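Local coordinates for protein 1-acyl-sn-glycerol-3-phosphate acyltransferase (Thermotoga maritima, PDB 5KYM) that catalyses acyl transfer to lysophosphatidic acid (1-acyl-sn-glycerol-3-phosphate), giving phosphatidic acid, as a membrane-embedded acyltransferase of the HX4D family, at residues N83-S86 and L87-P91; A141-K144 and L145-G148; G113-W116 and Y117-L121. All blocks are in the same frame, centred on the assembly; numbering follows the deposited sequence.

From the N terminus, the chain passes helices 2-34 and 38-59 before reaching the acyltransferase fold that carries all three contacts. They come in series, in the order 1, 3, 2; each is a local turn closing no long loop, and none encloses or crosses another. Contact 1 leads from strand 79-82 of the mixed sheet into helix 89-96. Contact 3 lies on helix 114-120, between the two strands of the small parallel sheet, and faces the two N-terminal helices. Contact 2 ends helix 137-147 just ahead of edge strand 151-153. Centres of contacts 1 and 3 are about 17 Å apart; the centres of contacts 2 and 3 are about 18 Å apart.

Contact 1: residues N83-S86 and L87-P91; sequences NHQS and LMDIP
OD2 of D89 receives three donors from the turn that precedes its helix. The straightest bond comes from the backbone N of Q85, 2.6 Å from D89 OD2 with an N-H...O angle of 167°, and uses the syn lone pair. H84 ND1 reaches the anti lone pair of the same D89 OD2 at 2.8 Å, approaching so that the oxygen lies at the ring edge, 16° off the imidazole plane. A weak third bond runs from S86 N to D89 OD2. With CG anti to the backbone N (chi1 -161°), the H84 ring swings toward D89 and brings its ND1 edge to OD2. The other carboxylate oxygen, OD1, is bonded to T191 OG1, which helps fix the rotation of the group.

S86 and D89 form a capping box: S86 OG accepts from M88 N at 3.0 Å, and the weak bond from S86 N to D89 OD2 is its other half. D89 N donates to S86 O at 3.2 Å, closing the type I turn, and S86 OG is also hydrogen-bonded to I195 O. The side chain of M88 leads away from the turn and rests on A56 and F57 of helix 38-59.

H84 is stacked on F154, and its backbone N is held by E156 OE1. H84 and D89 have the spacing of the HX4D motif that defines this family of acyltransferases. With ND1 occupied by the aspartate, the imidazole is oriented with NE2 directed away from D89, consistent with the histidine-aspartate pairing thought to assist acyl transfer in such enzymes.

Contact 2: residues A141-K144 and L145-G148; sequences AIEK and LKNG
L145 and K146 meet the preceding turn in different ways, and K144 meets the following one. L145 turns its branched end back over a carbonyl: CG lies 3.4 Å from A141 O, and CD1 follows close by. The same oxygen takes the backbone bond from L145 N at 2.7 Å, so A141 O is sheltered by the leucine that it binds.

K146 runs extended beyond CG, alongside I142 and pointing the same way. Its CE touches I142 CG2 at 3.4 Å, and the stem thus lies on an apolar methyl before the charged end arrives at E143. There NZ forms a salt bridge with E143 OE2 at 3.2 Å, on the syn side but 29° out of the carboxylate plane. The glutamate bends at chi2 (-34°) to bring its carboxylate beside the lysine, and both residues lie on the exposed side of the helix.

K144 leaves the helix on a different side, roughly at right angles to K146. Its O accepts a weak bond from G148 N at 3.0 Å, and G148 N makes another weak bond to L145 O. These bonds back, with the positive phi of G148 (121°), which suits glycine, make the Schellman motif that ends the helix. The K144 ammonium group is bonded to G123 O and N122 O, tying the helix to the chain that leads into strand 124-125.

A141, K144 and L145 lean on F151, L145 also touches T179 and V181 ahead of strand 183-189, and L145 O is bonded to N77 ND2. Helix 137-147 is thereby laid against the edge of the mixed sheet at strand 151-153.

Contact 3: residues G113-W116 and Y117-L121; sequences GVNW and YIRYL. With DD9 (nonane), chain F.
V114, partly exposed, meets the buried I118 at an angle, with V114 CG1 3.5 Å from I118 CD1. I118 also packs on F102 and L108. Behind this apolar pair the helix is closed by regular bonds, among them I118 N to V114 O at 2.7 Å and Y117 N to G113 O at 3.1 Å. G113 holds the N-cap position, its phi of 80° being one that favours glycine.

The Y117 ring continues the close-packed side. Its edge passes G113 O, with CD2 3.6 Å from that oxygen, while one face lies against the bound nonane, whose C4 sits 3.4 Å above the ring plane over its centre. Farther along, Y117 OH lies near C2 of the alkane and is hydrogen-bonded to G25 O, which anchors the ring that receives the chain.

The opposite character belongs to R119, which is exposed. Its side chain bends at chi3 (-80°) and folds back along N115, so that one guanidinium face lies over N115 O, which is 3.8 Å from its plane. This side is looser than the nonane side: R119 is exposed, and its NH2 comes no nearer to W116 CD1 than 3.9 Å. NH2 lies at the edge of the indole, with the two planes 67° apart; one face of that indole is met by G113 N.

Helix 114-120 crosses between strands 103-104 and 124-125 in a beta-alpha-beta unit. W116, Y117 and Y120 all touch L29 of helix 2-34, and Y117 and Y120 also touch V45 of helix 38-59, so the catalytic fold meets the N-terminal two-helix motif here, round a hydrocarbon site that may accept acyl chains.

Contact 1: residues N83-S86 and L87-P91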
ATOM      1  N   ASN A  83      -1.341   2.637   8.781  1.00 42.45           N
ATOM      2  CA  ASN A  83      -2.138   1.590   9.478  1.00 42.23           C
ATOM      3  C   ASN A  83      -2.634   0.551   8.446  1.00 42.79           C
ATOM      4  O   ASN A  83      -2.750   0.833   7.230  1.00 40.26           O
ATOM      5  CB  ASN A  83      -3.295   2.143  10.277  1.00 40.45           C
ATOM      6  CG  ASN A  83      -4.335   2.814   9.418  1.00 41.67           C
ATOM      7  OD1 ASN A  83      -4.018   3.739   8.697  1.00 46.82           O
ATOM      8  ND2 ASN A  83      -5.591   2.386   9.498  1.00 42.23           N
ATOM      9  N   HIS A  84      -2.898  -0.647   8.948  1.00 44.80           N
ATOM     10  CA  HIS A  84      -3.191  -1.807   8.087  1.00 46.01           C
ATOM     11  C   HIS A  84      -4.447  -2.525   8.547  1.00 48.45           C
ATOM     12  O   HIS A  84      -4.543  -2.945   9.718  1.00 50.85           O
ATOM     13  CB  HIS A  84      -2.044  -2.786   8.185  1.00 45.26           C
ATOM     14  CG  HIS A  84      -1.980  -3.761   7.069  1.00 42.20           C
ATOM     15  ND1 HIS A  84      -2.617  -3.561   5.877  1.00 39.33           N
ATOM     16  CD2 HIS A  84      -1.340  -4.940   6.971  1.00 41.84           C
ATOM     17  CE1 HIS A  84      -2.347  -4.559   5.072  1.00 40.10           C
ATOM     18  NE2 HIS A  84      -1.585  -5.425   5.715  1.00 41.37           N
ATOM     19  N   GLN A  85      -5.435  -2.613   7.676  1.00 47.19           N
ATOM     20  CA  GLN A  85      -6.718  -3.161   8.110  1.00 47.30           C
ATOM     21  C   GLN A  85      -7.475  -3.897   6.998  1.00 47.11           C
ATOM     22  O   GLN A  85      -8.668  -4.139   7.138  1.00 50.77           O
ATOM     23  CB  GLN A  85      -7.581  -2.023   8.707  1.00 45.39           C
ATOM     24  CG  GLN A  85      -8.138  -1.016   7.682  1.00 43.19           C
ATOM     25  CD  GLN A  85      -9.039   0.032   8.295  1.00 42.12           C
ATOM     26  OE1 GLN A  85      -9.899   0.580   7.608  1.00 39.17           O
ATOM     27  NE2 GLN A  85      -8.859   0.308   9.597  1.00 42.46           N
ATOM     28  N   SER A  86      -6.784  -4.251   5.912  1.00 44.84           N
ATOM     29  CA  SER A  86      -7.382  -4.985   4.808  1.00 44.40           C
ATOM     30  C   SER A  86      -6.359  -5.428   3.784  1.00 44.04           C
ATOM     31  O   SER A  86      -5.353  -4.787   3.630  1.00 43.67           O
ATOM     32  CB  SER A  86      -8.445  -4.114   4.134  1.00 42.08           C
ATOM     33  OG  SER A  86      -8.946  -4.782   3.013  1.00 41.25           O
ATOM     34  N   LEU A  87      -6.630  -6.479   3.041  1.00 47.63           N
ATOM     35  CA  LEU A  87      -5.784  -6.729   1.836  1.00 50.93           C
ATOM     36  C   LEU A  87      -5.817  -5.557   0.882  1.00 45.50           C
ATOM     37  O   LEU A  87      -4.827  -5.282   0.243  1.00 45.50           O
ATOM     38  CB  LEU A  87      -6.195  -7.968   1.041  1.00 58.64           C
ATOM     39  CG  LEU A  87      -6.021  -9.318   1.786  1.00 70.40           C
ATOM     40  CD1 LEU A  87      -6.502 -10.418   0.820  1.00 76.40           C
ATOM     41  CD2 LEU A  87      -4.625  -9.634   2.394  1.00 69.89           C
ATOM     42  N   MET A  88      -6.947  -4.871   0.787  1.00 41.16           N
ATOM     43  CA  MET A  88      -7.092  -3.806  -0.143  1.00 40.78           C
ATOM     44  C   MET A  88      -6.177  -2.598   0.155  1.00 40.70           C
ATOM     45  O   MET A  88      -6.021  -1.698  -0.700  1.00 39.15           O
ATOM     46  CB  MET A  88      -8.564  -3.354  -0.215  1.00 42.04           C
ATOM     47  CG  MET A  88      -9.531  -4.376  -0.791  1.00 42.21           C
ATOM     48  SD  MET A  88      -9.042  -5.110  -2.380  1.00 42.78           S
ATOM     49  CE  MET A  88      -9.324  -3.630  -3.407  1.00 43.00           C
ATOM     50  N   ASP A  89      -5.548  -2.560   1.330  1.00 40.27           N
ATOM     51  CA  ASP A  89      -4.642  -1.458   1.617  1.00 41.37           C
ATOM     52  C   ASP A  89      -3.525  -1.274   0.568  1.00 40.45           C
ATOM     53  O   ASP A  89      -3.213  -0.182   0.177  1.00 41.79           O
ATOM     54  CB  ASP A  89      -4.071  -1.584   3.025  1.00 41.54           C
ATOM     55  CG  ASP A  89      -5.115  -1.491   4.096  1.00 41.56           C
ATOM     56  OD1 ASP A  89      -6.216  -0.932   3.860  1.00 41.23           O
ATOM     57  OD2 ASP A  89      -4.779  -1.986   5.207  1.00 44.36           O
ATOM     58  N   ILE A  90      -2.975  -2.356   0.081  1.00 41.45           N
ATOM     59  CA  ILE A  90      -1.956  -2.293  -0.947  1.00 42.29           C
ATOM     60  C   ILE A  90      -2.475  -1.646  -2.264  1.00 40.44           C
ATOM     61  O   ILE A  90      -1.880  -0.664  -2.736  1.00 37.57           O
ATOM     62  CB  ILE A  90      -1.237  -3.664  -1.033  1.00 44.22           C
ATOM     63  CG1 ILE A  90      -0.233  -3.742   0.170  1.00 49.20           C
ATOM     64  CG2 ILE A  90      -0.463  -3.849  -2.320  1.00 44.55           C
ATOM     65  CD1 ILE A  90       0.996  -2.732   0.220  1.00 48.94           C
ATOM     66  N   PRO A  91      -3.566  -2.165  -2.838  1.00 40.72           N
ATOM     67  CA  PRO A  91      -4.057  -1.468  -4.039  1.00 40.95           C
ATOM     68  C   PRO A  91      -4.405   0.004  -3.764  1.00 40.39           C
ATOM     69  O   PRO A  91      -4.169   0.873  -4.627  1.00 41.04           O
ATOM     70  CB  PRO A  91      -5.325  -2.270  -4.464  1.00 40.94           C
ATOM     71  CG  PRO A  91      -5.551  -3.293  -3.400  1.00 41.53           C
ATOM     72  CD  PRO A  91      -4.240  -3.467  -2.629  1.00 40.65           C
TER

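Contact 2: residues A141-K144 and L145-G148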
ATOM      1  N   ALA A 141      15.728  -3.908   1.714  1.00 90.18           N
ATOM      2  CA  ALA A 141      14.927  -2.713   1.891  1.00 81.37           C
ATOM      3  C   ALA A 141      15.846  -1.509   2.084  1.00 77.50           C
ATOM      4  O   ALA A 141      15.772  -0.553   1.327  1.00 76.08           O
ATOM      5  CB  ALA A 141      14.000  -2.875   3.079  1.00 80.55           C
ATOM      6  N   ILE A 142      16.755  -1.595   3.058  1.00 73.94           N
ATOM      7  CA  ILE A 142      17.740  -0.535   3.308  1.00 71.65           C
ATOM      8  C   ILE A 142      18.525  -0.216   2.032  1.00 74.54           C
ATOM      9  O   ILE A 142      18.742   0.953   1.658  1.00 73.42           O
ATOM     10  CB  ILE A 142      18.736  -0.885   4.423  1.00 71.16           C
ATOM     11  CG1 ILE A 142      18.035  -0.938   5.777  1.00 71.16           C
ATOM     12  CG2 ILE A 142      19.819   0.181   4.501  1.00 72.73           C
ATOM     13  CD1 ILE A 142      18.940  -0.828   7.003  1.00 71.15           C
ATOM     14  N   GLU A 143      18.953  -1.290   1.356  1.00 77.77           N
ATOM     15  CA  GLU A 143      19.779  -1.178   0.156  1.00 79.78           C
ATOM     16  C   GLU A 143      18.989  -0.557  -0.993  1.00 75.87           C
ATOM     17  O   GLU A 143      19.406   0.477  -1.542  1.00 73.95           O
ATOM     18  CB  GLU A 143      20.420  -2.535  -0.184  1.00 86.40           C
ATOM     19  CG  GLU A 143      21.543  -3.042   0.764  1.00 96.47           C
ATOM     20  CD  GLU A 143      22.467  -1.959   1.392  1.00 97.77           C
ATOM     21  OE1 GLU A 143      23.102  -1.288   0.532  1.00 96.14           O
ATOM     22  OE2 GLU A 143      22.548  -1.815   2.693  1.00 83.72           O
ATOM     23  N   LYS A 144      17.834  -1.144  -1.314  1.00 69.51           N
ATOM     24  CA  LYS A 144      16.868  -0.523  -2.226  1.00 66.39           C
ATOM     25  C   LYS A 144      16.536   0.940  -1.922  1.00 66.63           C
ATOM     26  O   LYS A 144      16.507   1.765  -2.843  1.00 66.29           O
ATOM     27  CB  LYS A 144      15.560  -1.320  -2.276  1.00 63.57           C
ATOM     28  CG  LYS A 144      15.705  -2.564  -3.081  1.00 63.59           C
ATOM     29  CD  LYS A 144      14.618  -3.616  -2.893  1.00 62.52           C
ATOM     30  CE  LYS A 144      14.927  -4.758  -3.860  1.00 62.69           C
ATOM     31  NZ  LYS A 144      14.077  -5.956  -3.657  1.00 63.38           N
ATOM     32  N   LEU A 145      16.307   1.265  -0.652  1.00 66.20           N
ATOM     33  CA  LEU A 145      16.070   2.652  -0.261  1.00 64.15           C
ATOM     34  C   LEU A 145      17.196   3.559  -0.668  1.00 67.13           C
ATOM     35  O   LEU A 145      16.932   4.611  -1.273  1.00 64.94           O
ATOM     36  CB  LEU A 145      15.777   2.806   1.214  1.00 62.22           C
ATOM     37  CG  LEU A 145      14.282   2.534   1.511  1.00 60.42           C
ATOM     38  CD1 LEU A 145      14.109   2.069   2.957  1.00 62.45           C
ATOM     39  CD2 LEU A 145      13.369   3.684   1.210  1.00 57.03           C
ATOM     40  N   LYS A 146      18.438   3.131  -0.400  1.00 74.63           N
ATOM     41  CA  LYS A 146      19.638   3.902  -0.778  1.00 76.41           C
ATOM     42  C   LYS A 146      19.755   4.105  -2.281  1.00 75.66           C
ATOM     43  O   LYS A 146      20.134   5.168  -2.742  1.00 78.15           O
ATOM     44  CB  LYS A 146      20.887   3.251  -0.207  1.00 79.63           C
ATOM     45  CG  LYS A 146      20.973   3.336   1.310  1.00 86.88           C
ATOM     46  CD  LYS A 146      21.792   2.167   1.893  1.00 95.92           C
ATOM     47  CE  LYS A 146      22.249   2.313   3.364  1.00101.23           C
ATOM     48  NZ  LYS A 146      23.072   1.129   3.808  1.00102.66           N
ATOM     49  N   ASN A 147      19.371   3.127  -3.069  1.00 75.85           N
ATOM     50  CA  ASN A 147      19.376   3.340  -4.524  1.00 81.38           C
ATOM     51  C   ASN A 147      18.203   4.186  -5.016  1.00 74.75           C
ATOM     52  O   ASN A 147      18.250   4.681  -6.120  1.00 84.48           O
ATOM     53  CB  ASN A 147      19.448   2.005  -5.287  1.00 86.22           C
ATOM     54  CG  ASN A 147      20.613   1.136  -4.819  1.00 90.47           C
ATOM     55  OD1 ASN A 147      21.686   1.644  -4.428  1.00 92.03           O
ATOM     56  ND2 ASN A 147      20.398  -0.177  -4.817  1.00 88.35           N
ATOM     57  N   GLY A 148      17.151   4.347  -4.229  1.00 68.12           N
ATOM     58  CA  GLY A 148      16.051   5.265  -4.587  1.00 64.96           C
ATOM     59  C   GLY A 148      14.651   4.707  -4.727  1.00 62.45           C
ATOM     60  O   GLY A 148      13.787   5.378  -5.269  1.00 69.98           O
TER

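Contact 3: residues G113-W116 and Y117-L121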
ATOM      1  N   GLY A 113       0.988 -13.329 -12.169  1.00 67.11           N
ATOM      2  CA  GLY A 113       0.556 -11.951 -12.308  1.00 62.18           C
ATOM      3  C   GLY A 113       1.097 -11.160 -11.136  1.00 59.64           C
ATOM      4  O   GLY A 113       1.986 -10.345 -11.327  1.00 63.43           O
ATOM      5  N   VAL A 114       0.590 -11.427  -9.928  1.00 55.34           N
ATOM      6  CA  VAL A 114       1.005 -10.710  -8.718  1.00 55.04           C
ATOM      7  C   VAL A 114       2.535 -10.711  -8.527  1.00 55.91           C
ATOM      8  O   VAL A 114       3.135  -9.688  -8.235  1.00 55.89           O
ATOM      9  CB  VAL A 114       0.323 -11.269  -7.411  1.00 52.03           C
ATOM     10  CG1 VAL A 114       0.840 -10.573  -6.153  1.00 49.25           C
ATOM     11  CG2 VAL A 114      -1.177 -11.114  -7.458  1.00 50.61           C
ATOM     12  N   ASN A 115       3.160 -11.858  -8.681  1.00 57.89           N
ATOM     13  CA  ASN A 115       4.614 -11.946  -8.506  1.00 62.39           C
ATOM     14  C   ASN A 115       5.379 -11.039  -9.474  1.00 59.78           C
ATOM     15  O   ASN A 115       6.369 -10.393  -9.078  1.00 64.06           O
ATOM     16  CB  ASN A 115       5.117 -13.384  -8.638  1.00 67.00           C
ATOM     17  CG  ASN A 115       4.624 -14.045  -9.897  1.00 76.27           C
ATOM     18  OD1 ASN A 115       3.514 -13.743 -10.368  1.00 81.59           O
ATOM     19  ND2 ASN A 115       5.431 -14.924 -10.473  1.00 88.42           N
ATOM     20  N   TRP A 116       4.930 -10.977 -10.721  1.00 55.98           N
ATOM     21  CA  TRP A 116       5.584 -10.118 -11.714  1.00 54.80           C
ATOM     22  C   TRP A 116       5.467  -8.700 -11.252  1.00 51.91           C
ATOM     23  O   TRP A 116       6.397  -7.929 -11.355  1.00 54.95           O
ATOM     24  CB  TRP A 116       4.967 -10.149 -13.118  1.00 55.70           C
ATOM     25  CG  TRP A 116       4.646 -11.439 -13.677  1.00 56.17           C
ATOM     26  CD1 TRP A 116       5.320 -12.577 -13.507  1.00 56.59           C
ATOM     27  CD2 TRP A 116       3.551 -11.725 -14.546  1.00 58.46           C
ATOM     28  NE1 TRP A 116       4.719 -13.581 -14.202  1.00 59.16           N
ATOM     29  CE2 TRP A 116       3.633 -13.089 -14.867  1.00 58.98           C
ATOM     30  CE3 TRP A 116       2.502 -10.955 -15.092  1.00 60.23           C
ATOM     31  CZ2 TRP A 116       2.701 -13.735 -15.718  1.00 59.34           C
ATOM     32  CZ3 TRP A 116       1.559 -11.591 -15.948  1.00 61.53           C
ATOM     33  CH2 TRP A 116       1.679 -12.977 -16.250  1.00 60.12           C
ATOM     34  N   TYR A 117       4.305  -8.314 -10.775  1.00 49.46           N
ATOM     35  CA  TYR A 117       4.168  -6.938 -10.367  1.00 47.31           C
ATOM     36  C   TYR A 117       4.844  -6.619  -9.027  1.00 45.69           C
ATOM     37  O   TYR A 117       5.437  -5.534  -8.890  1.00 45.47           O
ATOM     38  CB  TYR A 117       2.726  -6.486 -10.544  1.00 45.67           C
ATOM     39  CG  TYR A 117       2.463  -6.146 -11.998  1.00 42.89           C
ATOM     40  CD1 TYR A 117       2.844  -4.916 -12.516  1.00 42.64           C
ATOM     41  CD2 TYR A 117       1.905  -7.044 -12.831  1.00 41.41           C
ATOM     42  CE1 TYR A 117       2.639  -4.590 -13.825  1.00 42.15           C
ATOM     43  CE2 TYR A 117       1.654  -6.736 -14.134  1.00 42.38           C
ATOM     44  CZ  TYR A 117       2.042  -5.524 -14.636  1.00 43.92           C
ATOM     45  OH  TYR A 117       1.770  -5.230 -15.964  1.00 48.33           O
ATOM     46  N   ILE A 118       4.864  -7.564  -8.088  1.00 46.19           N
ATOM     47  CA  ILE A 118       5.637  -7.367  -6.850  1.00 50.28           C
ATOM     48  C   ILE A 118       7.100  -7.165  -7.146  1.00 52.38           C
ATOM     49  O   ILE A 118       7.728  -6.312  -6.556  1.00 50.53           O
ATOM     50  CB  ILE A 118       5.524  -8.549  -5.863  1.00 52.63           C
ATOM     51  CG1 ILE A 118       4.082  -8.677  -5.355  1.00 52.43           C
ATOM     52  CG2 ILE A 118       6.495  -8.351  -4.703  1.00 54.15           C
ATOM     53  CD1 ILE A 118       3.800  -9.787  -4.371  1.00 52.47           C
ATOM     54  N   ARG A 119       7.638  -8.001  -8.031  1.00 57.99           N
ATOM     55  CA  ARG A 119       9.002  -7.862  -8.502  1.00 58.58           C
ATOM     56  C   ARG A 119       9.206  -6.545  -9.215  1.00 55.07           C
ATOM     57  O   ARG A 119      10.160  -5.867  -8.907  1.00 56.02           O
ATOM     58  CB  ARG A 119       9.382  -9.002  -9.421  1.00 65.26           C
ATOM     59  CG  ARG A 119       9.764 -10.276  -8.687  1.00 77.88           C
ATOM     60  CD  ARG A 119      10.680 -11.211  -9.544  1.00 89.19           C
ATOM     61  NE  ARG A 119       9.872 -11.967 -10.512  1.00 94.74           N
ATOM     62  CZ  ARG A 119       9.033 -12.966 -10.196  1.00103.02           C
ATOM     63  NH1 ARG A 119       8.895 -13.404  -8.922  1.00110.57           N
ATOM     64  NH2 ARG A 119       8.315 -13.536 -11.161  1.00102.17           N
ATOM     65  N   TYR A 120       8.312  -6.145 -10.125  1.00 51.12           N
ATOM     66  CA  TYR A 120       8.512  -4.889 -10.851  1.00 49.44           C
ATOM     67  C   TYR A 120       8.609  -3.712  -9.889  1.00 51.02           C
ATOM     68  O   TYR A 120       9.457  -2.841 -10.074  1.00 54.22           O
ATOM     69  CB  TYR A 120       7.420  -4.609 -11.873  1.00 47.55           C
ATOM     70  CG  TYR A 120       7.815  -3.550 -12.899  1.00 46.45           C
ATOM     71  CD1 TYR A 120       7.711  -2.228 -12.611  1.00 47.41           C
ATOM     72  CD2 TYR A 120       8.255  -3.912 -14.178  1.00 46.80           C
ATOM     73  CE1 TYR A 120       8.073  -1.247 -13.533  1.00 50.68           C
ATOM     74  CE2 TYR A 120       8.599  -2.960 -15.112  1.00 47.51           C
ATOM     75  CZ  TYR A 120       8.520  -1.615 -14.790  1.00 49.82           C
ATOM     76  OH  TYR A 120       8.879  -0.591 -15.669  1.00 51.60           O
ATOM     77  N   LEU A 121       7.775  -3.708  -8.844  1.00 51.43           N
ATOM     78  CA  LEU A 121       7.816  -2.656  -7.824  1.00 53.57           C
ATOM     79  C   LEU A 121       8.997  -2.739  -6.877  1.00 55.18           C
ATOM     80  O   LEU A 121       9.031  -2.001  -5.879  1.00 52.95           O
ATOM     81  CB  LEU A 121       6.508  -2.658  -7.015  1.00 53.75           C
ATOM     82  CG  LEU A 121       5.285  -2.225  -7.835  1.00 53.79           C
ATOM     83  CD1 LEU A 121       4.001  -2.736  -7.205  1.00 53.37           C
ATOM     84  CD2 LEU A 121       5.266  -0.693  -8.029  1.00 53.66           C
TER
HETATM   85  C1  DD9 F 304      -1.967  -3.566 -15.554  1.00 52.25           C
HETATM   86  C2  DD9 F 304      -0.994  -4.083 -14.508  1.00 50.51           C
HETATM   87  C3  DD9 F 304      -1.721  -4.203 -13.185  1.00 50.75           C
HETATM   88  C4  DD9 F 304      -0.785  -4.790 -12.140  1.00 54.50           C
HETATM   89  C5  DD9 F 304      -1.363  -4.577 -10.738  1.00 56.72           C
HETATM   90  C6  DD9 F 304      -0.310  -4.988  -9.717  1.00 57.95           C
HETATM   91  C7  DD9 F 304      -0.818  -5.281  -8.306  1.00 54.60           C
HETATM   92  C8  DD9 F 304       0.417  -5.556  -7.422  1.00 54.42           C
HETATM   93  C9  DD9 F 304       0.060  -6.375  -6.175  1.00 56.53           C